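Local coordinates for protein cytochrome P450 (Bacillus megaterium, PDB 5L92) that binds corticosterone beside its heme and, as a cytochrome P450 monooxygenase, oxidises steroids, at residues A358-E361 with A362-L366; S277-E280 with E281-Y285; L142-M145 with V146-D149. All coordinates share one frame; numbering follows the deposited sequence.

Contact 1: A358-E361 with A362-L366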
loop_
_atom_site.group_PDB
_atom_site.type_symbol
_atom_site.label_atom_id
_atom_site.label_comp_id
_atom_site.label_asym_id
_atom_site.label_seq_id
_atom_site.Cartn_x
_atom_site.Cartn_y
_atom_site.Cartn_z
ATOM N N ALA A 358 0.322 3.228 -9.317
ATOM C CA ALA A 358 -0.736 2.368 -8.786
ATOM C C ALA A 358 -2.048 2.571 -9.558
ATOM O O ALA A 358 -2.677 1.609 -9.994
ATOM C CB ALA A 358 -0.922 2.633 -7.278
ATOM N N ARG A 359 -2.432 3.824 -9.807
ATOM C CA ARG A 359 -3.686 4.081 -10.532
ATOM C C ARG A 359 -3.673 3.499 -11.942
ATOM O O ARG A 359 -4.677 2.916 -12.389
ATOM C CB ARG A 359 -3.947 5.573 -10.564
ATOM C CG ARG A 359 -4.353 6.069 -9.202
ATOM C CD ARG A 359 -4.244 7.579 -9.062
ATOM N NE ARG A 359 -5.134 8.031 -7.987
ATOM C CZ ARG A 359 -4.866 9.016 -7.135
ATOM N NH1 ARG A 359 -3.722 9.676 -7.224
ATOM N NH2 ARG A 359 -5.749 9.342 -6.182
ATOM N N ILE A 360 -2.552 3.637 -12.663
ATOM C CA ILE A 360 -2.501 3.138 -14.027
ATOM C C ILE A 360 -2.404 1.611 -14.064
ATOM O O ILE A 360 -3.054 0.963 -14.897
ATOM C CB ILE A 360 -1.355 3.824 -14.802
ATOM C CG1 ILE A 360 -1.663 3.837 -16.282
ATOM C CG2 ILE A 360 -0.008 3.124 -14.632
ATOM C CD1 ILE A 360 -2.623 4.947 -16.661
ATOM N N GLU A 361 -1.604 1.000 -13.185
ATOM C CA GLU A 361 -1.641 -0.460 -13.068
ATOM C C GLU A 361 -3.067 -0.949 -12.809
ATOM O O GLU A 361 -3.538 -1.906 -13.435
ATOM C CB GLU A 361 -0.719 -0.948 -11.932
ATOM C CG GLU A 361 0.815 -0.893 -12.212
ATOM C CD GLU A 361 1.708 -1.012 -10.916
ATOM O OE1 GLU A 361 1.226 -0.822 -9.755
ATOM O OE2 GLU A 361 2.917 -1.293 -11.073
ATOM N N ALA A 362 -3.751 -0.333 -11.859
ATOM C CA ALA A 362 -5.089 -0.801 -11.488
ATOM C C ALA A 362 -6.083 -0.656 -12.644
ATOM O O ALA A 362 -6.785 -1.608 -13.001
ATOM C CB ALA A 362 -5.563 -0.023 -10.266
ATOM N N LYS A 363 -6.166 0.540 -13.222
ATOM C CA LYS A 363 -7.037 0.804 -14.373
ATOM C C LYS A 363 -6.845 -0.213 -15.497
ATOM O O LYS A 363 -7.792 -0.868 -15.936
ATOM C CB LYS A 363 -6.776 2.221 -14.898
ATOM C CG LYS A 363 -7.764 2.685 -15.965
ATOM C CD LYS A 363 -7.314 4.015 -16.561
ATOM C CE LYS A 363 -6.001 3.857 -17.278
ATOM N NZ LYS A 363 -5.881 4.746 -18.469
ATOM N N ILE A 364 -5.614 -0.353 -15.984
ATOM C CA ILE A 364 -5.358 -1.225 -17.120
ATOM C C ILE A 364 -5.752 -2.656 -16.785
ATOM O O ILE A 364 -6.403 -3.341 -17.581
ATOM C CB ILE A 364 -3.873 -1.112 -17.537
ATOM C CG1 ILE A 364 -3.615 0.279 -18.111
ATOM C CG2 ILE A 364 -3.499 -2.240 -18.461
ATOM C CD1 ILE A 364 -2.178 0.601 -18.481
ATOM N N MET A 365 -5.375 -3.138 -15.601
ATOM C CA MET A 365 -5.717 -4.519 -15.268
ATOM C C MET A 365 -7.230 -4.680 -15.086
ATOM O O MET A 365 -7.824 -5.660 -15.531
ATOM C CB MET A 365 -4.965 -4.947 -14.021
ATOM C CG MET A 365 -5.372 -6.274 -13.413
ATOM S SD MET A 365 -5.166 -7.703 -14.463
ATOM C CE MET A 365 -3.445 -8.119 -14.107
ATOM N N LEU A 366 -7.863 -3.751 -14.407
ATOM C CA LEU A 366 -9.277 -3.950 -14.107
ATOM C C LEU A 366 -10.140 -3.820 -15.360
ATOM O O LEU A 366 -11.077 -4.602 -15.539
ATOM C CB LEU A 366 -9.724 -2.981 -13.040
ATOM C CG LEU A 366 -9.201 -3.316 -11.632
ATOM C CD1 LEU A 366 -9.370 -2.137 -10.717
ATOM C CD2 LEU A 366 -9.853 -4.551 -11.067
#

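Contact 2: S277-E280 with E281-Y285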
loop_
_atom_site.group_PDB
_atom_site.type_symbol
_atom_site.label_atom_id
_atom_site.label_comp_id
_atom_site.label_asym_id
_atom_site.label_seq_id
_atom_site.Cartn_x
_atom_site.Cartn_y
_atom_site.Cartn_z
ATOM N N SER A 277 -13.116 6.599 -11.508
ATOM C CA SER A 277 -13.852 7.056 -10.332
ATOM C C SER A 277 -14.174 5.899 -9.400
ATOM O O SER A 277 -14.154 6.050 -8.171
ATOM C CB SER A 277 -15.140 7.765 -10.782
ATOM O OG SER A 277 -15.898 8.238 -9.682
ATOM N N GLY A 278 -14.479 4.742 -9.966
ATOM C CA GLY A 278 -14.732 3.557 -9.156
ATOM C C GLY A 278 -13.490 3.102 -8.410
ATOM O O GLY A 278 -13.574 2.660 -7.263
ATOM N N ILE A 279 -12.318 3.264 -9.021
ATOM C CA ILE A 279 -11.093 2.871 -8.354
ATOM C C ILE A 279 -10.816 3.823 -7.209
ATOM O O ILE A 279 -10.309 3.408 -6.175
ATOM C CB ILE A 279 -9.933 2.800 -9.370
ATOM C CG1 ILE A 279 -10.083 1.572 -10.261
ATOM C CG2 ILE A 279 -8.548 2.785 -8.687
ATOM C CD1 ILE A 279 -9.163 1.582 -11.508
ATOM N N GLU A 280 -11.139 5.110 -7.372
ATOM C CA GLU A 280 -10.985 6.054 -6.279
ATOM C C GLU A 280 -11.929 5.727 -5.130
ATOM O O GLU A 280 -11.590 5.964 -3.959
ATOM C CB GLU A 280 -11.222 7.482 -6.770
ATOM C CG GLU A 280 -10.229 7.966 -7.847
ATOM C CD GLU A 280 -8.750 7.883 -7.401
ATOM O OE1 GLU A 280 -8.360 8.497 -6.388
ATOM O OE2 GLU A 280 -7.977 7.207 -8.081
ATOM N N GLU A 281 -13.106 5.183 -5.441
ATOM C CA GLU A 281 -14.044 4.819 -4.397
ATOM C C GLU A 281 -13.679 3.483 -3.750
ATOM O O GLU A 281 -14.034 3.276 -2.604
ATOM C CB GLU A 281 -15.481 4.873 -4.969
ATOM C CG GLU A 281 -16.630 4.327 -4.121
ATOM C CD GLU A 281 -16.932 5.213 -2.966
ATOM O OE1 GLU A 281 -16.067 6.039 -2.649
ATOM O OE2 GLU A 281 -18.027 5.130 -2.405
ATOM N N VAL A 282 -12.903 2.610 -4.388
ATOM C CA VAL A 282 -12.290 1.525 -3.616
ATOM C C VAL A 282 -11.197 2.065 -2.691
ATOM O O VAL A 282 -11.131 1.698 -1.512
ATOM C CB VAL A 282 -11.747 0.428 -4.534
ATOM C CG1 VAL A 282 -11.187 -0.703 -3.693
ATOM C CG2 VAL A 282 -12.848 -0.095 -5.460
ATOM N N LEU A 283 -10.330 2.954 -3.201
ATOM C CA LEU A 283 -9.315 3.551 -2.333
ATOM C C LEU A 283 -9.923 4.150 -1.070
ATOM O O LEU A 283 -9.266 4.205 -0.023
ATOM C CB LEU A 283 -8.548 4.645 -3.082
ATOM C CG LEU A 283 -7.585 4.056 -4.107
ATOM C CD1 LEU A 283 -7.169 5.100 -5.139
ATOM C CD2 LEU A 283 -6.346 3.461 -3.391
ATOM N N ARG A 284 -11.149 4.635 -1.155
ATOM C CA ARG A 284 -11.841 5.195 0.012
ATOM C C ARG A 284 -12.461 4.096 0.874
ATOM O O ARG A 284 -12.328 4.107 2.106
ATOM C CB ARG A 284 -12.947 6.170 -0.460
ATOM C CG ARG A 284 -13.518 7.033 0.669
ATOM C CD ARG A 284 -14.941 7.633 0.414
ATOM N NE ARG A 284 -15.998 6.649 0.116
ATOM C CZ ARG A 284 -16.913 6.213 0.984
ATOM N NH1 ARG A 284 -16.939 6.635 2.236
ATOM N NH2 ARG A 284 -17.810 5.330 0.600
ATOM N N TYR A 285 -13.157 3.149 0.233
ATOM C CA TYR A 285 -14.065 2.208 0.885
ATOM C C TYR A 285 -13.347 0.977 1.430
ATOM O O TYR A 285 -13.702 0.483 2.502
ATOM C CB TYR A 285 -15.164 1.798 -0.116
ATOM C CG TYR A 285 -16.382 1.144 0.496
ATOM C CD1 TYR A 285 -17.372 1.896 1.133
ATOM C CD2 TYR A 285 -16.547 -0.216 0.427
ATOM C CE1 TYR A 285 -18.491 1.270 1.679
ATOM C CE2 TYR A 285 -17.642 -0.832 0.939
ATOM C CZ TYR A 285 -18.610 -0.103 1.570
ATOM O OH TYR A 285 -19.677 -0.773 2.086
#

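Contact 3: L142-M145 with V146-D149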
loop_
_atom_site.group_PDB
_atom_site.type_symbol
_atom_site.label_atom_id
_atom_site.label_comp_id
_atom_site.label_asym_id
_atom_site.label_seq_id
_atom_site.Cartn_x
_atom_site.Cartn_y
_atom_site.Cartn_z
ATOM N N LEU A 142 1.267 -8.798 -11.658
ATOM C CA LEU A 142 1.484 -7.618 -12.494
ATOM C C LEU A 142 2.336 -6.588 -11.787
ATOM O O LEU A 142 3.346 -6.145 -12.368
ATOM C CB LEU A 142 0.165 -7.018 -12.978
ATOM C CG LEU A 142 0.233 -5.591 -13.550
ATOM C CD1 LEU A 142 0.978 -5.514 -14.876
ATOM C CD2 LEU A 142 -1.121 -5.012 -13.718
ATOM N N PRO A 143 2.026 -6.165 -10.563
ATOM C CA PRO A 143 2.810 -5.068 -9.992
ATOM C C PRO A 143 4.246 -5.451 -9.603
ATOM O O PRO A 143 5.117 -4.576 -9.594
ATOM C CB PRO A 143 1.965 -4.655 -8.797
ATOM C CG PRO A 143 0.584 -5.083 -9.168
ATOM C CD PRO A 143 0.782 -6.380 -9.803
ATOM N N VAL A 144 4.529 -6.708 -9.263
ATOM C CA VAL A 144 5.913 -7.045 -8.936
ATOM C C VAL A 144 6.748 -7.107 -10.216
ATOM O O VAL A 144 7.952 -6.807 -10.206
ATOM C CB VAL A 144 5.987 -8.362 -8.143
ATOM C CG1 VAL A 144 5.497 -9.534 -8.981
ATOM C CG2 VAL A 144 7.431 -8.614 -7.623
ATOM N N MET A 145 6.125 -7.503 -11.320
ATOM C CA MET A 145 6.802 -7.534 -12.611
ATOM C C MET A 145 7.127 -6.128 -13.073
ATOM O O MET A 145 8.203 -5.878 -13.623
ATOM C CB MET A 145 5.936 -8.244 -13.660
ATOM C CG MET A 145 5.811 -9.729 -13.466
ATOM S SD MET A 145 4.407 -10.403 -14.385
ATOM C CE MET A 145 4.896 -12.078 -14.644
ATOM N N VAL A 146 6.213 -5.190 -12.847
ATOM C CA VAL A 146 6.514 -3.791 -13.116
ATOM C C VAL A 146 7.658 -3.316 -12.223
ATOM O O VAL A 146 8.633 -2.728 -12.701
ATOM C CB VAL A 146 5.261 -2.918 -12.927
ATOM C CG1 VAL A 146 5.631 -1.466 -13.045
ATOM C CG2 VAL A 146 4.211 -3.247 -13.965
ATOM N N ILE A 147 7.557 -3.563 -10.908
ATOM C CA ILE A 147 8.558 -3.030 -9.981
ATOM C C ILE A 147 9.923 -3.669 -10.203
ATOM O O ILE A 147 10.943 -3.021 -10.013
ATOM C CB ILE A 147 8.108 -3.191 -8.509
ATOM C CG1 ILE A 147 8.774 -2.140 -7.621
ATOM C CG2 ILE A 147 8.493 -4.580 -7.947
ATOM C CD1 ILE A 147 8.332 -0.714 -7.897
ATOM N N ALA A 148 9.967 -4.946 -10.580
ATOM C CA ALA A 148 11.238 -5.585 -10.895
ATOM C C ALA A 148 11.874 -4.965 -12.141
ATOM O O ALA A 148 13.101 -4.810 -12.204
ATOM C CB ALA A 148 11.044 -7.085 -11.082
ATOM N N ASP A 149 11.058 -4.565 -13.128
ATOM C CA ASP A 149 11.602 -3.840 -14.280
ATOM C C ASP A 149 12.088 -2.449 -13.891
ATOM O O ASP A 149 13.119 -1.992 -14.382
ATOM C CB ASP A 149 10.558 -3.723 -15.381
ATOM C CG ASP A 149 10.438 -4.986 -16.204
ATOM O OD1 ASP A 149 11.223 -5.936 -15.981
ATOM O OD2 ASP A 149 9.561 -5.025 -17.084
#

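Contact 1: A358-E361 with A362-L366
Ile-360 meets two partners one turn further along its helix, Lys-363 and Ile-364. Its CG1 lies 3.9 Å from CD1 of Ile-364, the two branched side chains running side by side in the same direction. At its end, CD1 of Ile-360 comes within 3.6 Å of CE of Lys-363, so that a methyl rests on the methylene part of the lysine as the two chains cross obliquely. With CG1 roughly anti to the backbone N (chi1 -154°), the long branch of Ile-360 is carried over toward these neighbours. The bent Lys-363 can lend its apolar stem to the isoleucine while its ammonium makes a long, weak ion pair with Glu-112. Helix 112-125 covers this side, with Ile-115 against both isoleucines.

Ala-362 faces another way, and its short methyl lets Ile-279 of helix 275-285 come close to the helix. Its CB sits 3.3 Å from the carbonyl O of Ala-358, which is ordinary alpha-helix geometry, and the same oxygen accepts the backbone N of Ala-362 at 2.9 Å.

Glu-361 is buried, and its side chain runs out extended from CG. Its OE1 is hydrogen-bonded to OG1 of Thr-247, while Pro-143 and Val-146 lie against the same side chain; such apolar company would tend to raise the pKa of the acid. Its carbonyl O receives N of Met-365 at 3.1 Å, and N of Ile-364 reaches O of Ile-360 at the same length, continuing the regular i to i+4 pattern of an alpha helix.

Ala-358 touches the heme and lies near its cysteine ligand, Cys-352. This position, just after the cysteine loop, identifies helix 355-372 as the L helix of the cytochrome P450 fold, which carries the proximal side of the heme pocket.

Contact 2: S277-E280 with E281-Y285
Leu-283 lays its CD1 over the carboxylate of Glu-280, 3.7 Å from OE2, the two side chains running side by side. The bend of Glu-280 at chi2 (-57°) folds the acid back beside the leucine, and OE1 takes both a salt bridge from Arg-359 and a hydrogen bond from His-342. Leu-283 reaches the heme. Behind them, N of Leu-283 bonds to O of Ile-279 at 3.0 Å, nearly straight at 170°.

Further along, Arg-284 grips Glu-281 side-on. NE meets OE1 at 2.8 Å on its syn side, almost in the guanidinium plane, whereas NH2 approaches OE2 at 3.0 Å from above the carboxylate plane. OE2 also forms a salt bridge with NE of Arg-337 and accepts a hydrogen bond from N of Lys-334, while NH1 of Arg-284 donates to the carbonyls of His-321 and Pro-330. A glutamine in place of Glu-281 would probably leave Arg-284 and Arg-337 short of a countercharge and their guanidinium groups less firmly oriented.

Glu-281 and Arg-284 match the ExxR motif of the P450 K helix, with Arg-337 plausibly the third member of its Glu-Arg-Arg triad. The buried carboxylate probably balances much of the two arginines' charge and ties the helix to the meander.

Contact 3: L142-M145 with V146-D149
Asp-149 turns one face of its carboxylate to the carbonyl O of Met-145, which stands over CG at 3.5 Å, with OD1 and OD2 each 3.8 Å from it. This is an approach of acceptors, not a bond; the same carbonyl receives the backbone N of Asp-149 at 3.2 Å, from above the carbonyl plane. Trp-111 touches the aspartate, and exposure to solvent suits the charge. The puckered ring of Pro-143 has its CB directed away from the next turn. In this first turn of helix 141-151 a proline is suitable, since a missing N-H costs little, while its carbonyl O accepts N of Ile-147 at 3.0 Å.

The apolar contacts fall on two sides of the helix. CD1 of Leu-142 lies 4.1 Å from CG2 of Val-146, the side chains parallel in direction, and both face helix 355-372. Val-144 and Ile-147 meet at about a right angle, CG2 to CG2 at 4.2 Å. CG2 of Ile-147, set between its backbone N and carbonyl carbon, is pressed to 3.2 Å from O of Val-144, while CG1, turned away from N (chi1 -155°), leads the long branch off toward the heme and Leu-239. Ala-148, whose N bonds to O of Val-144 at 2.8 Å, keeps its side slim enough for Val-153 and Ile-155 to approach.

The polar bonding between the two turns is thus done by backbone amides, leaving the branched aliphatic side chains to form a greasy surface that fits the helix against its neighbours and, through Ile-147, against the heme.

Overall arrangement
From the N terminus the chain first forms contact 3 in helix 141-151, then contact 2 in helix 275-285 and lastly contact 1 in helix 355-372. Each closes only a turn of its own helix, so none encloses a long loop, and the three follow in series without nesting or crossing. Contact 1 is the middle piece in space: the Arg-359 to Glu-280 salt bridge and the packing of Ile-279 on Leu-366 join it to contact 2, while Leu-142 of contact 3 packs on Met-365. Contacts 2 and 3 do not touch, their nearest atoms being about 11 Å apart. Together they tie three helices into the helical core, and each has a side chain close to the heme.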